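Local coordinates for protein L-ornithine N(5)-monooxygenase (Pseudomonas aeruginosa, PDB 3S5W) that catalyses the NADPH- and FAD-dependent hydroxylation of L-ornithine to N(5)-hydroxyornithine, the first step in making the hydroxamate groups of the siderophore pyoverdin, at residues P192-V197 against V207-Q212; R199-D204 against E340-T345; I230-G235 against V253-I258. One frame throughout, in Å; residues are numbered along the deposited sequence.

Contact 1. Residues P192-V197 against V207-Q212. With NAP (NADP nicotinamide-adenine-dinucleotide phosphate), chain F.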
loop_
_atom_site.group_PDB
_atom_site.type_symbol
_atom_site.label_atom_id
_atom_site.label_comp_id
_atom_site.label_asym_id
_atom_site.label_seq_id
_atom_site.Cartn_x
_atom_site.Cartn_y
_atom_site.Cartn_z
ATOM N N PRO A 192 6.786 6.114 -0.187
ATOM C CA PRO A 192 6.415 7.126 0.793
ATOM C C PRO A 192 6.424 8.536 0.174
ATOM O O PRO A 192 7.403 8.928 -0.470
ATOM C CB PRO A 192 7.515 7.000 1.858
ATOM C CG PRO A 192 7.970 5.542 1.769
ATOM C CD PRO A 192 7.815 5.175 0.318
ATOM N N ARG A 193 5.325 9.269 0.345
ATOM C CA ARG A 193 5.267 10.666 -0.092
ATOM C C ARG A 193 5.885 11.574 0.967
ATOM O O ARG A 193 5.459 11.561 2.124
ATOM C CB ARG A 193 3.815 11.082 -0.341
ATOM C CG ARG A 193 3.659 12.541 -0.795
ATOM C CD ARG A 193 2.207 12.993 -0.789
ATOM N NE ARG A 193 1.460 12.404 -1.888
ATOM C CZ ARG A 193 0.334 11.714 -1.748
ATOM N NH1 ARG A 193 -0.193 11.478 -0.546
ATOM N NH2 ARG A 193 -0.260 11.243 -2.831
ATOM N N ILE A 194 6.869 12.386 0.573
ATOM C CA ILE A 194 7.573 13.276 1.500
ATOM C C ILE A 194 7.269 14.715 1.062
ATOM O O ILE A 194 7.625 15.069 -0.074
ATOM C CB ILE A 194 9.122 13.032 1.427
ATOM C CG1 ILE A 194 9.466 11.543 1.621
ATOM C CG2 ILE A 194 9.888 13.917 2.443
ATOM C CD1 ILE A 194 9.012 10.929 2.969
ATOM N N PRO A 195 6.616 15.538 1.927
ATOM C CA PRO A 195 6.433 16.954 1.521
ATOM C C PRO A 195 7.808 17.605 1.275
ATOM O O PRO A 195 8.787 17.265 1.951
ATOM C CB PRO A 195 5.774 17.599 2.738
ATOM C CG PRO A 195 5.041 16.449 3.409
ATOM C CD PRO A 195 6.062 15.300 3.270
ATOM N N GLN A 196 7.874 18.535 0.324
ATOM C CA GLN A 196 9.174 19.057 -0.095
ATOM C C GLN A 196 9.979 19.651 1.048
ATOM O O GLN A 196 11.197 19.465 1.121
ATOM C CB GLN A 196 9.057 20.009 -1.296
ATOM C CG GLN A 196 10.447 20.331 -1.951
ATOM C CD GLN A 196 11.246 21.331 -1.113
ATOM O OE1 GLN A 196 10.659 22.153 -0.406
ATOM N NE2 GLN A 196 12.585 21.275 -1.198
ATOM N N VAL A 197 9.302 20.356 1.939
ATOM C CA VAL A 197 9.954 20.992 3.096
ATOM C C VAL A 197 10.775 20.013 3.959
ATOM O O VAL A 197 11.666 20.432 4.696
ATOM C CB VAL A 197 8.946 21.848 3.957
ATOM C CG1 VAL A 197 7.889 20.984 4.720
ATOM C CG2 VAL A 197 9.690 22.785 4.908
ATOM N N VAL A 207 13.221 12.491 11.869
ATOM C CA VAL A 207 12.136 12.679 10.911
ATOM C C VAL A 207 11.957 11.388 10.145
ATOM O O VAL A 207 12.912 10.864 9.569
ATOM C CB VAL A 207 12.442 13.851 9.920
ATOM C CG1 VAL A 207 11.284 14.054 8.923
ATOM C CG2 VAL A 207 12.675 15.144 10.702
ATOM N N PHE A 208 10.758 10.839 10.162
ATOM C CA PHE A 208 10.522 9.568 9.485
ATOM C C PHE A 208 9.107 9.438 9.020
ATOM O O PHE A 208 8.209 10.002 9.640
ATOM C CB PHE A 208 10.898 8.361 10.384
ATOM C CG PHE A 208 10.256 8.364 11.747
ATOM C CD1 PHE A 208 10.838 9.047 12.819
ATOM C CD2 PHE A 208 9.096 7.647 11.976
ATOM C CE1 PHE A 208 10.261 9.015 14.087
ATOM C CE2 PHE A 208 8.512 7.612 13.248
ATOM C CZ PHE A 208 9.094 8.282 14.299
ATOM N N HIS A 209 8.924 8.708 7.933
ATOM C CA HIS A 209 7.597 8.469 7.363
ATOM C C HIS A 209 6.890 7.385 8.189
ATOM O O HIS A 209 7.547 6.488 8.773
ATOM C CB HIS A 209 7.707 8.084 5.870
ATOM C CG HIS A 209 6.392 7.853 5.190
ATOM N ND1 HIS A 209 5.684 8.852 4.542
ATOM C CD2 HIS A 209 5.671 6.724 5.026
ATOM C CE1 HIS A 209 4.582 8.342 4.014
ATOM N NE2 HIS A 209 4.565 7.050 4.279
ATOM N N HIS A 210 5.562 7.504 8.269
ATOM C CA HIS A 210 4.759 6.588 9.070
ATOM C C HIS A 210 5.028 5.117 8.693
ATOM O O HIS A 210 4.897 4.242 9.550
ATOM C CB HIS A 210 3.266 6.905 8.918
ATOM C CG HIS A 210 2.373 5.941 9.636
ATOM N ND1 HIS A 210 1.692 4.935 8.981
ATOM C CD2 HIS A 210 2.047 5.829 10.946
ATOM C CE1 HIS A 210 0.977 4.247 9.861
ATOM N NE2 HIS A 210 1.184 4.762 11.058
ATOM N N SER A 211 5.370 4.851 7.427
ATOM C CA SER A 211 5.705 3.490 6.966
ATOM C C SER A 211 6.855 2.853 7.776
ATOM O O SER A 211 6.992 1.637 7.771
ATOM C CB SER A 211 6.049 3.476 5.459
ATOM O OG SER A 211 7.207 4.302 5.237
ATOM N N GLN A 212 7.661 3.671 8.467
ATOM C CA GLN A 212 8.747 3.173 9.335
ATOM C C GLN A 212 8.489 3.370 10.832
ATOM O O GLN A 212 9.413 3.325 11.651
ATOM C CB GLN A 212 10.083 3.814 8.905
ATOM C CG GLN A 212 10.543 3.273 7.550
ATOM C CD GLN A 212 10.965 1.805 7.624
ATOM O OE1 GLN A 212 10.234 0.922 7.190
ATOM N NE2 GLN A 212 12.142 1.542 8.220
HETATM P PA NAP F . -3.723 9.634 2.652
HETATM O O1A NAP F . -5.148 9.317 2.803
HETATM O O2A NAP F . -3.308 9.916 1.292
HETATM O O5B NAP F . -3.400 10.762 3.719
HETATM C C5B NAP F . -2.340 11.597 3.437
HETATM C C4B NAP F . -2.435 12.676 4.496
HETATM O O4B NAP F . -1.231 13.376 4.362
HETATM C C3B NAP F . -3.591 13.642 4.202
HETATM O O3B NAP F . -4.009 14.134 5.468
HETATM C C2B NAP F . -2.844 14.732 3.414
HETATM O O2B NAP F . -3.415 15.993 3.613
HETATM C C1B NAP F . -1.452 14.736 4.093
HETATM N N9A NAP F . -0.454 15.299 3.170
HETATM C C8A NAP F . -0.066 14.786 1.950
HETATM N N7A NAP F . 0.861 15.600 1.398
HETATM C C5A NAP F . 1.046 16.634 2.237
HETATM C C6A NAP F . 1.856 17.768 2.161
HETATM N N6A NAP F . 2.619 17.980 1.096
HETATM N N1A NAP F . 1.825 18.664 3.189
HETATM C C2A NAP F . 1.037 18.485 4.294
HETATM N N3A NAP F . 0.227 17.360 4.377
HETATM C C4A NAP F . 0.225 16.467 3.355
HETATM O O3 NAP F . -2.794 8.484 3.304
HETATM P PN NAP F . -2.949 7.496 4.598
HETATM O O1N NAP F . -1.630 6.788 4.706
HETATM O O2N NAP F . -3.462 8.202 5.817
HETATM O O5D NAP F . -4.049 6.515 3.950
HETATM C C5D NAP F . -5.237 5.985 4.498
HETATM C C4D NAP F . -5.268 4.631 3.798
HETATM O O4D NAP F . -5.846 3.573 4.514
HETATM C C3D NAP F . -5.972 4.535 2.454
HETATM O O3D NAP F . -5.387 5.376 1.489
HETATM C C2D NAP F . -5.827 3.024 2.211
HETATM O O2D NAP F . -4.684 2.600 1.479
HETATM C C1D NAP F . -5.745 2.459 3.635
HETATM P P2B NAP F . -4.370 16.729 2.531
HETATM O O1X NAP F . -4.302 18.172 3.013
HETATM O O2X NAP F . -5.711 16.045 2.722
HETATM O O3X NAP F . -3.823 16.485 1.147
#
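Pro192 and His209 mark the closest approach of the two backbones, with their CA atoms 6.8 Å apart, and no hydrogen bond passes between the segments. The meeting is made by side chains. CB of Pro192 sits over one face of the imidazole of His209, 3.6 Å from the ring centroid and only 7° off the ring normal, a well-centred CH-pi contact, the two side chains crossing at about a right angle. His209 presents that face because its CG is anti to the backbone N (chi1 -179°), while its ring stands roughly perpendicular to the plane through CA, CB and CG (chi2 91°). Further along the pyrrolidine, Pro192 CG lies near Ser211 OG, whose placement is doubtful. Ile194 CD1 comes obliquely within 4.2 Å of His209 ND1. The backbone O of Arg193 also lies near ND1, without bonding to it; this carbonyl is taken instead by the hydroxyl of Thr373. Tyr375 adds an edge-to-face contact with the His209 ring. Strand 207-209 is an outermost strand of the five-stranded parallel sheet of the NADP(+)-binding Rossmann-type domain, and 192-197 belongs to the connection leading into it. That connection also forms part of the dinucleotide pocket. Arg193 extends away from His209 until its chain bends at chi3: its CD lies 3.7 Å from adenine N7A of NADP(+), and the guanidinium turns an edge toward the phosphate oxygen O2A, with NH1 3.9 Å from it. Pro195 rests against the same base, its CB 3.6 Å from the exocyclic amine N6A and its CG near C6A. Beyond the strand, Gln212 occupies the N-cap position of helix 213-217, and its backbone N bonds to His209 O at 2.8 Å.

Contact 2. Residues R199-D204 against E340-T345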
loop_
_atom_site.group_PDB
_atom_site.type_symbol
_atom_site.label_atom_id
_atom_site.label_comp_id
_atom_site.label_asym_id
_atom_site.label_seq_id
_atom_site.Cartn_x
_atom_site.Cartn_y
_atom_site.Cartn_z
ATOM N N ARG A 199 12.400 17.293 2.642
ATOM C CA ARG A 199 13.383 16.552 1.814
ATOM C C ARG A 199 14.842 16.768 2.235
ATOM O O ARG A 199 15.681 15.836 2.173
ATOM C CB ARG A 199 13.151 16.827 0.322
ATOM C CG ARG A 199 11.854 16.180 -0.157
ATOM C CD ARG A 199 11.372 16.632 -1.504
ATOM N NE ARG A 199 9.954 16.279 -1.677
ATOM C CZ ARG A 199 9.246 16.518 -2.769
ATOM N NH1 ARG A 199 9.807 17.109 -3.820
ATOM N NH2 ARG A 199 7.976 16.161 -2.811
ATOM N N ALA A 200 15.137 17.989 2.682
ATOM C CA ALA A 200 16.477 18.371 3.184
ATOM C C ALA A 200 16.852 17.620 4.458
ATOM O O ALA A 200 18.023 17.568 4.833
ATOM C CB ALA A 200 16.555 19.840 3.444
ATOM N N LEU A 201 15.852 17.054 5.131
ATOM C CA LEU A 201 16.076 16.378 6.397
ATOM C C LEU A 201 16.182 14.868 6.225
ATOM O O LEU A 201 16.235 14.142 7.236
ATOM C CB LEU A 201 14.990 16.762 7.431
ATOM C CG LEU A 201 15.136 18.119 8.131
ATOM C CD1 LEU A 201 13.814 18.647 8.701
ATOM C CD2 LEU A 201 16.159 18.008 9.251
ATOM N N LYS A 202 16.217 14.397 4.973
ATOM C CA LYS A 202 16.453 12.984 4.684
ATOM C C LYS A 202 17.737 12.584 5.404
ATOM O O LYS A 202 18.741 13.301 5.339
ATOM C CB LYS A 202 16.578 12.723 3.165
ATOM C CG LYS A 202 16.928 11.257 2.790
ATOM C CD LYS A 202 16.994 11.008 1.268
ATOM C CE LYS A 202 18.111 11.822 0.596
ATOM N NZ LYS A 202 17.943 11.885 -0.892
ATOM N N GLY A 203 17.702 11.477 6.123
ATOM C CA GLY A 203 18.913 11.041 6.809
ATOM C C GLY A 203 18.990 11.472 8.250
ATOM O O GLY A 203 19.807 10.940 9.006
ATOM N N ASP A 204 18.149 12.435 8.642
ATOM C CA ASP A 204 18.012 12.785 10.045
ATOM C C ASP A 204 16.988 11.813 10.656
ATOM O O ASP A 204 15.805 11.820 10.277
ATOM C CB ASP A 204 17.560 14.246 10.210
ATOM C CG ASP A 204 17.729 14.764 11.630
ATOM O OD1 ASP A 204 17.338 14.075 12.606
ATOM O OD2 ASP A 204 18.233 15.894 11.786
ATOM N N GLU A 340 6.005 25.518 7.064
ATOM C CA GLU A 340 6.651 26.424 6.084
ATOM C C GLU A 340 8.166 26.258 6.028
ATOM O O GLU A 340 8.770 26.501 5.005
ATOM C CB GLU A 340 6.317 27.883 6.394
ATOM C CG GLU A 340 4.911 28.240 6.037
ATOM C CD GLU A 340 4.699 29.756 5.887
ATOM O OE1 GLU A 340 5.597 30.575 6.234
ATOM O OE2 GLU A 340 3.617 30.097 5.402
ATOM N N ARG A 341 8.757 25.827 7.136
ATOM C CA ARG A 341 10.197 25.584 7.226
ATOM C C ARG A 341 10.412 24.444 8.232
ATOM O O ARG A 341 9.704 24.353 9.223
ATOM C CB ARG A 341 10.929 26.871 7.700
ATOM C CG ARG A 341 12.476 26.724 7.755
ATOM C CD ARG A 341 13.253 27.911 8.396
ATOM N NE ARG A 341 12.670 28.483 9.622
ATOM C CZ ARG A 341 12.746 27.965 10.853
ATOM N NH1 ARG A 341 13.352 26.804 11.076
ATOM N NH2 ARG A 341 12.185 28.594 11.877
ATOM N N ALA A 342 11.384 23.576 7.977
ATOM C CA ALA A 342 11.758 22.555 8.963
ATOM C C ALA A 342 13.275 22.523 9.043
ATOM O O ALA A 342 13.934 22.380 8.011
ATOM C CB ALA A 342 11.209 21.189 8.554
ATOM N N THR A 343 13.816 22.704 10.248
ATOM C CA THR A 343 15.253 22.862 10.413
ATOM C C THR A 343 15.754 21.930 11.518
ATOM O O THR A 343 15.166 21.892 12.597
ATOM C CB THR A 343 15.621 24.346 10.792
ATOM O OG1 THR A 343 14.975 25.250 9.880
ATOM C CG2 THR A 343 17.155 24.561 10.756
ATOM N N ALA A 344 16.829 21.195 11.246
ATOM C CA ALA A 344 17.547 20.437 12.276
ATOM C C ALA A 344 18.312 21.389 13.200
ATOM O O ALA A 344 19.052 22.252 12.721
ATOM C CB ALA A 344 18.528 19.435 11.634
ATOM N N THR A 345 18.114 21.241 14.511
ATOM C CA THR A 345 18.914 21.938 15.526
ATOM C C THR A 345 19.416 20.923 16.562
ATOM O O THR A 345 18.915 19.782 16.642
ATOM C CB THR A 345 18.140 23.094 16.261
ATOM O OG1 THR A 345 17.156 22.550 17.158
ATOM C CG2 THR A 345 17.455 24.083 15.291
#
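No flat group lies face-on in the meeting of Leu201 with Ala342 and Ala344; the guanidinium of Arg341 is engaged at its edge, where Thr343 OG1 lies 10° out of its plane and 2.5 Å from Arg341 NH1, a hydrogen bond short enough to leave its exact geometry doubtful. The carboxylate of Asp204 touches Ala344 through one oxygen, OD2, which is 3.6 Å from Ala344 CB, while OD1 forms a salt bridge with Arg206. Leu201 carries most of the contact, laying its two methyl branches along one side of strand 337-345. CD1 reaches Ala342 CB at 3.6 Å and CD2 reaches Ala344 CB at 3.7 Å, so that one leucine spans two alanines. Its CG is anti to the carbonyl carbon (chi1 -79°), which directs the fork at the strand. Leu201 also opens a type II beta turn ending at Asp204, closed by a bond of 2.9 Å from Asp204 N to Leu201 O; Gly203 takes the third position with a positive phi of 96°. The turn lies in the loop between strands 191-192 and 207-209 and packs against an outermost strand of the three-stranded antiparallel sheet, at the surface, away from the cofactor and substrate sites. Ile349, on the neighbouring strand 348-355, touches both Leu201 and Asp204. The side chain of Thr343 starts away from the turn, and Arg341 NH2 forms a salt bridge with Glu350.

Contact 3. Residues I230-G235 against V253-I258. With NAP (NADP nicotinamide-adenine-dinucleotide phosphate), chain F.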
loop_
_atom_site.group_PDB
_atom_site.type_symbol
_atom_site.label_atom_id
_atom_site.label_comp_id
_atom_site.label_asym_id
_atom_site.label_seq_id
_atom_site.Cartn_x
_atom_site.Cartn_y
_atom_site.Cartn_z
ATOM N N ILE A 230 6.363 15.148 19.971
ATOM C CA ILE A 230 6.390 14.592 18.636
ATOM C C ILE A 230 5.337 15.245 17.763
ATOM O O ILE A 230 4.167 15.358 18.172
ATOM C CB ILE A 230 6.181 13.036 18.677
ATOM C CG1 ILE A 230 7.336 12.402 19.482
ATOM C CG2 ILE A 230 6.039 12.478 17.238
ATOM C CD1 ILE A 230 7.352 10.862 19.580
ATOM N N ALA A 231 5.742 15.662 16.564
ATOM C CA ALA A 231 4.793 16.187 15.571
ATOM C C ALA A 231 4.370 15.076 14.616
ATOM O O ALA A 231 5.196 14.320 14.154
ATOM C CB ALA A 231 5.424 17.364 14.750
ATOM N N ILE A 232 3.078 15.012 14.315
ATOM C CA ILE A 232 2.568 14.139 13.292
ATOM C C ILE A 232 2.038 15.017 12.176
ATOM O O ILE A 232 1.116 15.817 12.414
ATOM C CB ILE A 232 1.391 13.261 13.799
ATOM C CG1 ILE A 232 1.851 12.373 14.970
ATOM C CG2 ILE A 232 0.837 12.418 12.634
ATOM C CD1 ILE A 232 0.691 11.758 15.777
ATOM N N ILE A 233 2.609 14.878 10.974
ATOM C CA ILE A 233 2.110 15.620 9.794
ATOM C C ILE A 233 1.069 14.798 9.015
ATOM O O ILE A 233 1.371 13.713 8.537
ATOM C CB ILE A 233 3.276 16.033 8.837
ATOM C CG1 ILE A 233 4.459 16.659 9.635
ATOM C CG2 ILE A 233 2.750 16.917 7.654
ATOM C CD1 ILE A 233 4.104 17.813 10.624
ATOM N N GLY A 234 -0.143 15.342 8.859
ATOM C CA GLY A 234 -1.200 14.685 8.070
ATOM C C GLY A 234 -2.485 14.534 8.878
ATOM O O GLY A 234 -2.510 14.738 10.108
ATOM N N GLY A 235 -3.543 14.130 8.198
ATOM C CA GLY A 235 -4.866 14.064 8.826
ATOM C C GLY A 235 -5.681 12.890 8.336
ATOM O O GLY A 235 -6.890 12.908 8.476
ATOM N N VAL A 253 4.983 11.129 25.850
ATOM C CA VAL A 253 4.969 11.875 24.584
ATOM C C VAL A 253 3.803 12.860 24.557
ATOM O O VAL A 253 2.659 12.477 24.835
ATOM C CB VAL A 253 4.879 10.942 23.361
ATOM C CG1 VAL A 253 4.620 11.747 22.065
ATOM C CG2 VAL A 253 6.156 10.147 23.206
ATOM N N GLN A 254 4.116 14.119 24.242
ATOM C CA GLN A 254 3.131 15.137 23.862
ATOM C C GLN A 254 3.064 15.204 22.341
ATOM O O GLN A 254 4.071 15.555 21.679
ATOM C CB GLN A 254 3.563 16.504 24.390
ATOM C CG GLN A 254 3.534 16.648 25.909
ATOM C CD GLN A 254 3.844 18.087 26.279
ATOM O OE1 GLN A 254 4.998 18.432 26.441
ATOM N NE2 GLN A 254 2.816 18.946 26.316
ATOM N N ALA A 255 1.919 14.810 21.776
ATOM C CA ALA A 255 1.755 14.729 20.323
ATOM C C ALA A 255 0.942 15.915 19.762
ATOM O O ALA A 255 -0.073 16.324 20.358
ATOM C CB ALA A 255 1.091 13.379 19.917
ATOM N N ASP A 256 1.405 16.466 18.635
ATOM C CA ASP A 256 0.680 17.508 17.892
ATOM C C ASP A 256 0.297 16.938 16.535
ATOM O O ASP A 256 1.175 16.550 15.758
ATOM C CB ASP A 256 1.554 18.751 17.644
ATOM C CG ASP A 256 1.871 19.545 18.906
ATOM O OD1 ASP A 256 1.638 19.055 20.044
ATOM O OD2 ASP A 256 2.360 20.697 18.745
ATOM N N MET A 257 -0.992 16.887 16.225
ATOM C CA MET A 257 -1.400 16.528 14.876
ATOM C C MET A 257 -1.397 17.817 14.097
ATOM O O MET A 257 -2.135 18.770 14.422
ATOM C CB MET A 257 -2.794 15.922 14.809
ATOM C CG MET A 257 -2.942 14.668 15.597
ATOM S SD MET A 257 -4.523 13.819 15.281
ATOM C CE MET A 257 -4.302 13.234 13.604
ATOM N N ILE A 258 -0.573 17.845 13.062
ATOM C CA ILE A 258 -0.430 19.047 12.253
ATOM C C ILE A 258 -0.986 18.752 10.873
ATOM O O ILE A 258 -0.365 18.043 10.085
ATOM C CB ILE A 258 1.047 19.548 12.199
ATOM C CG1 ILE A 258 1.580 19.786 13.628
ATOM C CG2 ILE A 258 1.166 20.809 11.278
ATOM C CD1 ILE A 258 3.071 20.132 13.715
HETATM P PA NAP F . -3.723 9.634 2.652
HETATM O O1A NAP F . -5.148 9.317 2.803
HETATM O O2A NAP F . -3.308 9.916 1.292
HETATM O O5B NAP F . -3.400 10.762 3.719
HETATM C C5B NAP F . -2.340 11.597 3.437
HETATM C C4B NAP F . -2.435 12.676 4.496
HETATM O O4B NAP F . -1.231 13.376 4.362
HETATM C C3B NAP F . -3.591 13.642 4.202
HETATM O O3B NAP F . -4.009 14.134 5.468
HETATM C C2B NAP F . -2.844 14.732 3.414
HETATM O O2B NAP F . -3.415 15.993 3.613
HETATM C C1B NAP F . -1.452 14.736 4.093
HETATM N N9A NAP F . -0.454 15.299 3.170
HETATM C C8A NAP F . -0.066 14.786 1.950
HETATM N N7A NAP F . 0.861 15.600 1.398
HETATM C C5A NAP F . 1.046 16.634 2.237
HETATM C C6A NAP F . 1.856 17.768 2.161
HETATM N N6A NAP F . 2.619 17.980 1.096
HETATM N N1A NAP F . 1.825 18.664 3.189
HETATM C C2A NAP F . 1.037 18.485 4.294
HETATM N N3A NAP F . 0.227 17.360 4.377
HETATM C C4A NAP F . 0.225 16.467 3.355
HETATM O O3 NAP F . -2.794 8.484 3.304
HETATM P PN NAP F . -2.949 7.496 4.598
HETATM O O1N NAP F . -1.630 6.788 4.706
HETATM O O2N NAP F . -3.462 8.202 5.817
HETATM O O5D NAP F . -4.049 6.515 3.950
HETATM C C5D NAP F . -5.237 5.985 4.498
HETATM C C4D NAP F . -5.268 4.631 3.798
HETATM O O4D NAP F . -5.846 3.573 4.514
HETATM C C3D NAP F . -5.972 4.535 2.454
HETATM O O3D NAP F . -5.387 5.376 1.489
HETATM C C2D NAP F . -5.827 3.024 2.211
HETATM O O2D NAP F . -4.684 2.600 1.479
HETATM C C1D NAP F . -5.745 2.459 3.635
HETATM P P2B NAP F . -4.370 16.729 2.531
HETATM O O1X NAP F . -4.302 18.172 3.013
HETATM O O2X NAP F . -5.711 16.045 2.722
HETATM O O3X NAP F . -3.823 16.485 1.147
#
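Ile230 and Ile232 each bond on both sides of a residue of the partner strand, Ile230 about Ala255 and Ile232 about Met257, which pairs strands 228-233 and 253-258 in parallel as the two strands of a beta-alpha-beta crossover linked by helix 237-249 in the Rossmann-type NADP(+)-binding domain. Of the five backbone hydrogen bonds the shortest, 2.7 Å, joins Ile258 N to Ile232 O. The ladder closes with Gly234 N on Ile258 O at 3.0 Å, the donor tilted 33° from the carbonyl plane. On the face of Ala231 and Ile233, Ile258 CD1 packs 3.8 Å from Ala231 CB, and Ile233 lies alongside Ile258 with CD1 3.9 Å from its CB. Ile233 differs from Ile230 and Ile232 at chi2 (-51°), which turns CD1 toward Ile258. On the other face, Ile230 CD1 meets Val253 CG1 at 3.8 Å. Helix 237-249 covers this second face, with Phe243 against Ile232 and Met257, while Leu351 of strand 348-355 backs Ala231 and Ile258. Asp256 OD2 is held by a salt bridge to Arg334 and a hydrogen bond from Tyr366. Just past the end of strand 228-233, Gly235 N donates a 2.8 Å hydrogen bond to the ribose hydroxyl oxygen O3B of NADP(+).

All three contacts lie on the same side of the chain's centre, in and around the NADP(+)-binding part of the enzyme. Contacts 1 and 3 reach the same five-stranded parallel sheet, at its 207-209 edge and in its interior; their centres are about 13 Å apart, and both touch NADP(+), from the adenine side and at the ribose. Contact 2 is about 11 Å from contact 1, centre to centre, and touches it: Val197 packs on strand 337-345 and Arg199 probably bonds to Ile194 O. Along the chain contacts 1 and 2 interlock, contact 1 closes before contact 3 opens, and contact 3 is nested within contact 2. One connecting loop thus meets both cofactor and antiparallel sheet.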